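Local coordinates for mnemiopsin 1 (Mnemiopsis leidyi, PDB 5VP3), which probably emits light when calcium binds to its EF-hands, as a light-sensitive bioluminescent photoprotein of a ctenophore, at residues R12-R15 against T20-F23; D61-L66 against E75-A80; A104-A109 against F189-Y194. One frame throughout, in Å; residues are numbered along the deposited sequence.

Read from the N terminus, the three contacts follow one another in series: each closes its own loop, and none encloses or crosses another. Interaction 1 closes a reversal at the end of helix 9-16, with four residues between its segments. Interaction 2 closes the hairpin of helices 53-66 and 71-87, eight residues lying between its segments, half of them helical. Interaction 3 spans 79 residues and brings the C-terminal end of helix 179-190 back to helix 101-117. Interactions 1 and 3 touch, L14 CD1 lying 3.5 Å from V107 CG2, so the N-terminal helix and the C-terminal segment both pack on helix 101-117. Interaction 2 lies across the chain's centre, about 21 Å from interaction 3 between centres.

Interaction 1 of 3, residues R12-R15 against T20-F23; sequences RYLR and TWKF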
loop_
_atom_site.group_PDB
_atom_site.type_symbol
_atom_site.label_atom_id
_atom_site.label_comp_id
_atom_site.label_asym_id
_atom_site.label_seq_id
_atom_site.Cartn_x
_atom_site.Cartn_y
_atom_site.Cartn_z
ATOM N N ARG A 12 7.001 -9.853 -14.000
ATOM C CA ARG A 12 6.325 -11.024 -14.555
ATOM C C ARG A 12 5.037 -10.618 -15.274
ATOM O O ARG A 12 4.780 -11.025 -16.411
ATOM C CB ARG A 12 6.039 -12.022 -13.440
ATOM C CG ARG A 12 5.440 -13.348 -13.899
ATOM C CD ARG A 12 4.868 -14.072 -12.675
ATOM N NE ARG A 12 4.143 -15.283 -13.037
ATOM C CZ ARG A 12 3.383 -15.991 -12.198
ATOM N NH1 ARG A 12 3.226 -15.620 -10.921
ATOM N NH2 ARG A 12 2.754 -17.073 -12.645
ATOM N N TYR A 13 4.226 -9.782 -14.637
ATOM C CA TYR A 13 2.929 -9.472 -15.217
ATOM C C TYR A 13 3.077 -8.646 -16.489
ATOM O O TYR A 13 2.406 -8.906 -17.491
ATOM C CB TYR A 13 2.072 -8.737 -14.193
ATOM C CG TYR A 13 0.896 -8.106 -14.819
ATOM C CD1 TYR A 13 -0.135 -8.881 -15.322
ATOM C CD2 TYR A 13 0.814 -6.740 -14.944
ATOM C CE1 TYR A 13 -1.224 -8.303 -15.918
ATOM C CE2 TYR A 13 -0.275 -6.144 -15.540
ATOM C CZ TYR A 13 -1.291 -6.935 -16.024
ATOM O OH TYR A 13 -2.387 -6.353 -16.609
ATOM N N LEU A 14 3.929 -7.628 -16.462
ATOM C CA LEU A 14 4.070 -6.772 -17.623
ATOM C C LEU A 14 4.538 -7.586 -18.813
ATOM O O LEU A 14 3.967 -7.491 -19.908
ATOM C CB LEU A 14 5.046 -5.646 -17.324
ATOM C CG LEU A 14 4.534 -4.665 -16.261
ATOM C CD1 LEU A 14 5.648 -3.741 -15.895
ATOM C CD2 LEU A 14 3.289 -3.877 -16.777
ATOM N N ARG A 15 5.554 -8.428 -18.605
ATOM C CA ARG A 15 6.068 -9.226 -19.724
ATOM C C ARG A 15 5.014 -10.214 -20.232
ATOM O O ARG A 15 4.960 -10.499 -21.430
ATOM C CB ARG A 15 7.344 -9.977 -19.325
ATOM C CG ARG A 15 8.544 -9.115 -18.874
ATOM C CD ARG A 15 8.652 -7.746 -19.599
ATOM N NE ARG A 15 9.812 -6.969 -19.120
ATOM C CZ ARG A 15 9.860 -5.636 -18.998
ATOM N NH1 ARG A 15 8.819 -4.872 -19.305
ATOM N NH2 ARG A 15 10.971 -5.053 -18.574
ATOM N N THR A 20 6.577 -3.382 -22.517
ATOM C CA THR A 20 8.036 -3.295 -22.650
ATOM C C THR A 20 8.676 -2.333 -21.650
ATOM O O THR A 20 9.839 -1.955 -21.823
ATOM C CB THR A 20 8.417 -2.839 -24.072
ATOM O OG1 THR A 20 7.751 -1.605 -24.342
ATOM C CG2 THR A 20 8.005 -3.856 -25.121
ATOM N N TRP A 21 7.942 -1.911 -20.629
ATOM C CA TRP A 21 8.395 -0.815 -19.779
ATOM C C TRP A 21 9.751 -1.125 -19.165
ATOM O O TRP A 21 10.023 -2.263 -18.738
ATOM C CB TRP A 21 7.354 -0.550 -18.683
ATOM C CG TRP A 21 7.701 0.473 -17.676
ATOM C CD1 TRP A 21 7.352 1.809 -17.695
ATOM C CD2 TRP A 21 8.437 0.269 -16.477
ATOM N NE1 TRP A 21 7.848 2.436 -16.580
ATOM C CE2 TRP A 21 8.517 1.513 -15.815
ATOM C CE3 TRP A 21 9.054 -0.845 -15.897
ATOM C CZ2 TRP A 21 9.172 1.665 -14.596
ATOM C CZ3 TRP A 21 9.707 -0.688 -14.694
ATOM C CH2 TRP A 21 9.759 0.547 -14.053
ATOM N N LYS A 22 10.593 -0.081 -19.102
ATOM C CA LYS A 22 11.922 -0.137 -18.509
ATOM C C LYS A 22 12.085 0.936 -17.453
ATOM O O LYS A 22 11.702 2.092 -17.644
ATOM C CB LYS A 22 13.041 0.062 -19.580
ATOM C CG LYS A 22 13.343 -1.163 -20.423
ATOM C CD LYS A 22 13.488 -2.413 -19.525
ATOM C CE LYS A 22 14.307 -3.517 -20.177
ATOM N NZ LYS A 22 13.470 -4.292 -21.130
ATOM N N PHE A 23 12.737 0.564 -16.372
ATOM C CA PHE A 23 12.965 1.492 -15.281
ATOM C C PHE A 23 14.092 2.478 -15.591
ATOM O O PHE A 23 15.169 2.094 -16.055
ATOM C CB PHE A 23 13.299 0.702 -14.011
ATOM C CG PHE A 23 13.625 1.573 -12.833
ATOM C CD1 PHE A 23 12.697 2.469 -12.350
ATOM C CD2 PHE A 23 14.865 1.506 -12.225
ATOM C CE1 PHE A 23 12.990 3.281 -11.279
ATOM C CE2 PHE A 23 15.152 2.319 -11.147
ATOM C CZ PHE A 23 14.217 3.191 -10.675
#
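R15 grips the backbone carbonyl of W21 with both terminal guanidinium nitrogens, which makes this contact a worked example of chain reversal fastened by the helix that precedes it: helix 9-16 ends, the backbone turns, and an arginine from its last turn catches the returning loop. NH1 of R15 donates to W21 O at 2.9 Å, in the carbonyl plane and on a lone pair, while NH2 of R15 reaches the same oxygen at 3.0 Å, almost in line with the C=O bond. The oxygen sits within 1° of the guanidinium plane, and two moderately bent bonds thus hold the group against rotation. NH1 also bonds to N19 O, within the turn itself. With CG beside the backbone N (chi1 -60°), the R15 chain bends at chi2 and then runs out to the loop. With an alanine in place of R15, W21 O is likely to lose both guanidinium donors, and N19 O its bond to NH1, so the turn would be held less firmly.

K22 crosses the arginine at about a right angle, and its NZ comes to 3.7 Å from R15 NH2, a like-charge approach on the exposed side of the contact; E5 also touches the R15 side chain. Beneath, on the buried side, packing is lighter. L14 and W21 both rest on V107 of helix 101-117, and they meet each other obliquely where L14 CD1 stands 4.5 Å from W21 CE3.

Interaction 2 of 3, residues D61-L66 against E75-A80; sequences DRMRQL and EKMRAA
M77 reaches across from helix 71-87 and lays its sulfur and terminal methyl against helix 53-66, and these two atoms carry nearly the whole contact. SD of M77 lies 4.4 Å from M63 CG. CE of M77 stands 4.4 Å from R64 CB and equally far from R64 N, so the methyl touches the helix backbone as well as a side-chain root. The reach comes from an extended chain: CG is anti to the backbone N (chi1 164°) and chi2 stays near 180°, with a bend only at chi3, where the methyl turns aside. M63 starts toward M77 but bends at chi2 (67°), and its far end passes to V134, L135 and T150 of the neighbouring helices. No polar bond links the two segments; a single long side chain bridges helices whose nearest CA atoms, of R64 and M77, are 9.3 Å apart.

Farther out, each helix ties down its own polar groups. R64 lays NE and NH2 side-on against OD1 of D61, both at 3.1 Å and both from one face of the carboxylate, while Q65 NE2 bonds to OD2 of D61. On the partner helix, R78 pairs with E75 one nitrogen to each oxygen, NH2 of R78 lying 2.8 Å from OE2 of E75. Since E55, a cadmium ligand of the first EF-hand loop, belongs to helix 53-66, the pair consists of that EF-hand's exiting helix and the helix that follows it through a short linker.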
loop_
_atom_site.group_PDB
_atom_site.type_symbol
_atom_site.label_atom_id
_atom_site.label_comp_id
_atom_site.label_asym_id
_atom_site.label_seq_id
_atom_site.Cartn_x
_atom_site.Cartn_y
_atom_site.Cartn_z
ATOM N N ASP A 61 -1.286 -6.267 11.516
ATOM C CA ASP A 61 -1.567 -6.948 12.769
ATOM C C ASP A 61 -1.759 -5.937 13.893
ATOM O O ASP A 61 -2.595 -6.152 14.778
ATOM C CB ASP A 61 -0.464 -7.966 13.091
ATOM C CG ASP A 61 -0.736 -8.726 14.375
ATOM O OD1 ASP A 61 -1.625 -9.620 14.379
ATOM O OD2 ASP A 61 -0.078 -8.395 15.381
ATOM N N ARG A 62 -1.013 -4.821 13.883
ATOM C CA ARG A 62 -1.273 -3.775 14.883
ATOM C C ARG A 62 -2.629 -3.103 14.647
ATOM O O ARG A 62 -3.337 -2.740 15.597
ATOM C CB ARG A 62 -0.147 -2.736 14.866
ATOM C CG ARG A 62 1.067 -3.156 15.687
ATOM C CD ARG A 62 2.106 -2.047 15.752
ATOM N NE ARG A 62 1.582 -0.832 16.383
ATOM C CZ ARG A 62 2.231 0.331 16.428
ATOM N NH1 ARG A 62 3.435 0.449 15.874
ATOM N NH2 ARG A 62 1.678 1.380 17.027
ATOM N N MET A 63 -3.018 -2.948 13.388
ATOM C CA MET A 63 -4.340 -2.419 13.091
ATOM C C MET A 63 -5.394 -3.305 13.739
ATOM O O MET A 63 -6.258 -2.818 14.477
ATOM C CB MET A 63 -4.508 -2.333 11.568
ATOM C CG MET A 63 -5.795 -1.737 11.081
ATOM S SD MET A 63 -5.823 0.002 11.537
ATOM C CE MET A 63 -7.496 0.155 12.137
ATOM N N ARG A 64 -5.268 -4.627 13.544
ATOM C CA ARG A 64 -6.188 -5.607 14.130
ATOM C C ARG A 64 -6.312 -5.431 15.638
ATOM O O ARG A 64 -7.411 -5.535 16.198
ATOM C CB ARG A 64 -5.686 -7.021 13.799
ATOM C CG ARG A 64 -6.460 -8.155 14.422
ATOM C CD ARG A 64 -5.855 -9.505 14.075
ATOM N NE ARG A 64 -4.642 -9.786 14.826
ATOM C CZ ARG A 64 -4.616 -10.260 16.071
ATOM N NH1 ARG A 64 -5.734 -10.540 16.714
ATOM N NH2 ARG A 64 -3.451 -10.458 16.674
ATOM N N GLN A 65 -5.194 -5.146 16.312
ATOM C CA GLN A 65 -5.223 -5.044 17.765
ATOM C C GLN A 65 -6.071 -3.879 18.229
ATOM O O GLN A 65 -6.684 -3.958 19.294
ATOM C CB GLN A 65 -3.816 -4.873 18.304
ATOM C CG GLN A 65 -2.889 -6.076 18.071
ATOM C CD GLN A 65 -1.461 -5.808 18.518
ATOM O OE1 GLN A 65 -1.242 -5.217 19.586
ATOM N NE2 GLN A 65 -0.467 -6.232 17.698
ATOM N N LEU A 66 -6.119 -2.797 17.447
ATOM C CA LEU A 66 -6.743 -1.551 17.866
ATOM C C LEU A 66 -8.223 -1.481 17.559
ATOM O O LEU A 66 -8.857 -0.501 17.914
ATOM C CB LEU A 66 -6.072 -0.372 17.203
ATOM C CG LEU A 66 -4.665 -0.138 17.707
ATOM C CD1 LEU A 66 -3.990 0.753 16.761
ATOM C CD2 LEU A 66 -4.668 0.492 19.067
ATOM N N GLU A 75 -8.932 -11.599 7.881
ATOM C CA GLU A 75 -8.311 -12.491 6.914
ATOM C C GLU A 75 -8.287 -11.851 5.523
ATOM O O GLU A 75 -7.302 -11.970 4.798
ATOM C CB GLU A 75 -9.050 -13.839 6.935
ATOM C CG GLU A 75 -8.655 -14.781 5.830
ATOM C CD GLU A 75 -7.194 -15.292 5.907
ATOM O OE1 GLU A 75 -6.493 -15.209 6.975
ATOM O OE2 GLU A 75 -6.752 -15.796 4.858
ATOM N N LYS A 76 -9.349 -11.145 5.142
ATOM C CA LYS A 76 -9.312 -10.369 3.899
ATOM C C LYS A 76 -8.192 -9.329 3.892
ATOM O O LYS A 76 -7.570 -9.093 2.845
ATOM C CB LYS A 76 -10.652 -9.666 3.660
ATOM C CG LYS A 76 -11.759 -10.585 3.226
ATOM C CD LYS A 76 -11.420 -11.326 1.905
ATOM C CE LYS A 76 -12.540 -12.278 1.444
ATOM N NZ LYS A 76 -13.818 -11.527 1.221
ATOM N N MET A 77 -7.990 -8.625 5.014
ATOM C CA MET A 77 -6.929 -7.637 5.098
ATOM C C MET A 77 -5.565 -8.297 4.999
ATOM O O MET A 77 -4.679 -7.795 4.291
ATOM C CB MET A 77 -7.029 -6.860 6.416
ATOM C CG MET A 77 -5.745 -6.069 6.762
ATOM S SD MET A 77 -5.917 -4.990 8.182
ATOM C CE MET A 77 -5.897 -6.159 9.516
ATOM N N ARG A 78 -5.365 -9.396 5.742
ATOM C CA ARG A 78 -4.117 -10.163 5.651
ATOM C C ARG A 78 -3.838 -10.559 4.207
ATOM O O ARG A 78 -2.745 -10.333 3.693
ATOM C CB ARG A 78 -4.176 -11.418 6.538
ATOM C CG ARG A 78 -2.855 -12.249 6.628
ATOM C CD ARG A 78 -3.090 -13.754 6.911
ATOM N NE ARG A 78 -3.923 -14.325 5.840
ATOM C CZ ARG A 78 -3.513 -14.552 4.582
ATOM N NH1 ARG A 78 -2.268 -14.300 4.215
ATOM N NH2 ARG A 78 -4.365 -15.027 3.670
ATOM N N ALA A 79 -4.828 -11.167 3.542
ATOM C CA ALA A 79 -4.670 -11.569 2.145
ATOM C C ALA A 79 -4.309 -10.395 1.261
ATOM O O ALA A 79 -3.481 -10.521 0.349
ATOM C CB ALA A 79 -5.968 -12.184 1.631
ATOM N N ALA A 80 -5.034 -9.283 1.413
ATOM C CA ALA A 80 -4.793 -8.119 0.559
ATOM C C ALA A 80 -3.396 -7.558 0.758
ATOM O O ALA A 80 -2.723 -7.190 -0.209
ATOM C CB ALA A 80 -5.824 -7.045 0.852
#

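Interaction 3 of 3, residues A104-A109 against F189-Y194; sequences ANRVFA and FWMEPY. With CD (cadmium ion), chain E.
M191 places SD 3.9 Å from A109 CB on helix 101-117, the tight part of the contact. The side chain leaves with CG anti to the backbone N (chi1 -178°) and runs extended through chi2, which carries the sulfur to the helix; only the terminal methyl bends away at chi3 (77°). F108 lies next to it, its CE2 4.4 Å from M191 SD; the sulfur approaches obliquely, 5.5 Å from the F108 ring centroid. I124 of helix 123-135 also touches M191, and F84 meets the F108 ring.

The other flank is looser. R106 bends at chi2 and chi3, and its guanidinium lies over A109 CB, with NH1 pointing edgewise at M191 O from 3.7 Å, too far for a bond. Beyond it, E192 turns away and binds a cadmium ion with both carboxylate oxygens, OE1 at 2.6 Å and OE2 at 2.7 Å, two waters adding to the shell; K188 bonds to OE1 of E192. This metal lies apart from the three EF-hand loops. The packed side combines the sulfur on A109 with a Met-aromatic contact to F108, joining the C-terminal end of the last EF-hand's exiting helix to helix 101-117.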
loop_
_atom_site.group_PDB
_atom_site.type_symbol
_atom_site.label_atom_id
_atom_site.label_comp_id
_atom_site.label_asym_id
_atom_site.label_seq_id
_atom_site.Cartn_x
_atom_site.Cartn_y
_atom_site.Cartn_z
ATOM N N ALA A 104 11.273 -1.472 -7.504
ATOM C CA ALA A 104 10.104 -2.320 -7.258
ATOM C C ALA A 104 8.836 -1.476 -7.213
ATOM O O ALA A 104 7.809 -1.852 -7.790
ATOM C CB ALA A 104 10.283 -3.094 -5.950
ATOM N N ASN A 105 8.912 -0.285 -6.593
ATOM C CA ASN A 105 7.749 0.591 -6.531
ATOM C C ASN A 105 7.362 1.121 -7.888
ATOM O O ASN A 105 6.174 1.228 -8.189
ATOM C CB ASN A 105 8.010 1.738 -5.582
ATOM C CG ASN A 105 7.607 1.391 -4.185
ATOM O OD1 ASN A 105 6.448 1.547 -3.801
ATOM N ND2 ASN A 105 8.552 0.904 -3.411
ATOM N N ARG A 106 8.331 1.451 -8.729
ATOM C CA ARG A 106 7.990 2.044 -10.009
ATOM C C ARG A 106 7.484 0.993 -10.996
ATOM O O ARG A 106 6.639 1.305 -11.820
ATOM C CB ARG A 106 9.198 2.806 -10.569
ATOM C CG ARG A 106 9.493 4.103 -9.805
ATOM C CD ARG A 106 8.490 5.198 -10.130
ATOM N NE ARG A 106 7.370 5.258 -9.195
ATOM C CZ ARG A 106 6.177 5.798 -9.477
ATOM N NH1 ARG A 106 5.232 5.815 -8.554
ATOM N NH2 ARG A 106 5.912 6.309 -10.679
ATOM N N VAL A 107 7.953 -0.253 -10.930
ATOM C CA VAL A 107 7.392 -1.224 -11.857
ATOM C C VAL A 107 6.000 -1.620 -11.411
ATOM O O VAL A 107 5.147 -1.961 -12.241
ATOM C CB VAL A 107 8.302 -2.451 -12.011
ATOM C CG1 VAL A 107 8.482 -3.183 -10.673
ATOM C CG2 VAL A 107 7.760 -3.409 -13.120
ATOM N N PHE A 108 5.746 -1.616 -10.101
ATOM C CA PHE A 108 4.388 -1.851 -9.627
ATOM C C PHE A 108 3.432 -0.782 -10.161
ATOM O O PHE A 108 2.307 -1.096 -10.581
ATOM C CB PHE A 108 4.365 -1.887 -8.098
ATOM C CG PHE A 108 2.980 -1.969 -7.530
ATOM C CD1 PHE A 108 2.321 -3.180 -7.475
ATOM C CD2 PHE A 108 2.319 -0.835 -7.102
ATOM C CE1 PHE A 108 1.044 -3.271 -6.994
ATOM C CE2 PHE A 108 1.025 -0.921 -6.588
ATOM C CZ PHE A 108 0.405 -2.141 -6.533
ATOM N N ALA A 109 3.874 0.481 -10.193
ATOM C CA ALA A 109 2.999 1.548 -10.670
ATOM C C ALA A 109 2.636 1.345 -12.135
ATOM O O ALA A 109 1.494 1.605 -12.536
ATOM C CB ALA A 109 3.658 2.915 -10.493
ATOM N N PHE A 189 -1.289 7.402 -0.318
ATOM C CA PHE A 189 -0.475 6.938 0.801
ATOM C C PHE A 189 0.511 5.865 0.341
ATOM O O PHE A 189 1.650 5.819 0.809
ATOM C CB PHE A 189 -1.407 6.440 1.935
ATOM C CG PHE A 189 -0.720 6.213 3.293
ATOM C CD1 PHE A 189 -0.491 7.280 4.175
ATOM C CD2 PHE A 189 -0.345 4.921 3.707
ATOM C CE1 PHE A 189 0.138 7.070 5.440
ATOM C CE2 PHE A 189 0.274 4.707 4.964
ATOM C CZ PHE A 189 0.506 5.786 5.828
ATOM N N TRP A 190 0.111 5.024 -0.587
ATOM C CA TRP A 190 0.853 3.866 -0.968
ATOM C C TRP A 190 1.469 3.873 -2.382
ATOM O O TRP A 190 1.992 2.884 -2.797
ATOM C CB TRP A 190 -0.041 2.652 -0.866
ATOM C CG TRP A 190 -0.667 2.342 0.418
ATOM C CD1 TRP A 190 -1.950 2.479 0.744
ATOM C CD2 TRP A 190 -0.046 1.744 1.528
ATOM N NE1 TRP A 190 -2.168 2.054 1.993
ATOM C CE2 TRP A 190 -1.001 1.587 2.500
ATOM C CE3 TRP A 190 1.241 1.342 1.793
ATOM C CZ2 TRP A 190 -0.721 1.054 3.714
ATOM C CZ3 TRP A 190 1.512 0.814 2.972
ATOM C CH2 TRP A 190 0.540 0.669 3.933
ATOM N N MET A 191 1.408 4.969 -3.107
ATOM C CA MET A 191 1.920 5.001 -4.463
ATOM C C MET A 191 2.218 6.359 -5.070
ATOM O O MET A 191 3.302 6.608 -5.468
ATOM C CB MET A 191 1.017 4.217 -5.403
ATOM C CG MET A 191 1.541 4.193 -6.814
ATOM S SD MET A 191 0.613 3.224 -8.000
ATOM C CE MET A 191 -0.749 4.298 -8.321
ATOM N N GLU A 192 1.236 7.212 -5.154
ATOM C CA GLU A 192 1.350 8.399 -5.936
ATOM C C GLU A 192 1.972 9.509 -5.146
ATOM O O GLU A 192 1.924 9.521 -3.953
ATOM C CB GLU A 192 -0.005 8.840 -6.408
ATOM C CG GLU A 192 -0.614 7.944 -7.424
ATOM C CD GLU A 192 -2.006 8.364 -7.793
ATOM O OE1 GLU A 192 -2.382 9.488 -7.518
ATOM O OE2 GLU A 192 -2.708 7.557 -8.346
ATOM N N PRO A 193 2.493 10.483 -5.859
ATOM C CA PRO A 193 2.996 11.669 -5.191
ATOM C C PRO A 193 1.892 12.430 -4.488
ATOM O O PRO A 193 0.798 12.508 -4.964
ATOM C CB PRO A 193 3.588 12.483 -6.325
ATOM C CG PRO A 193 3.900 11.508 -7.361
ATOM C CD PRO A 193 2.964 10.377 -7.236
ATOM N N TYR A 194 2.190 12.969 -3.334
ATOM C CA TYR A 194 1.294 13.887 -2.692
ATOM C C TYR A 194 1.120 15.133 -3.521
ATOM O O TYR A 194 2.057 15.662 -4.060
ATOM C CB TYR A 194 1.784 14.255 -1.320
ATOM C CG TYR A 194 1.720 13.093 -0.419
ATOM C CD1 TYR A 194 0.532 12.657 0.069
ATOM C CD2 TYR A 194 2.835 12.405 -0.097
ATOM C CE1 TYR A 194 0.459 11.562 0.877
ATOM C CE2 TYR A 194 2.773 11.320 0.716
ATOM C CZ TYR A 194 1.577 10.899 1.191
ATOM O OH TYR A 194 1.517 9.822 2.002
HETATM CD CD CD E . -4.293 9.485 -9.310
HETATM O O HOH W 1 -4.668 12.096 -8.989
HETATM O O HOH W 2 -2.245 9.606 -10.931
#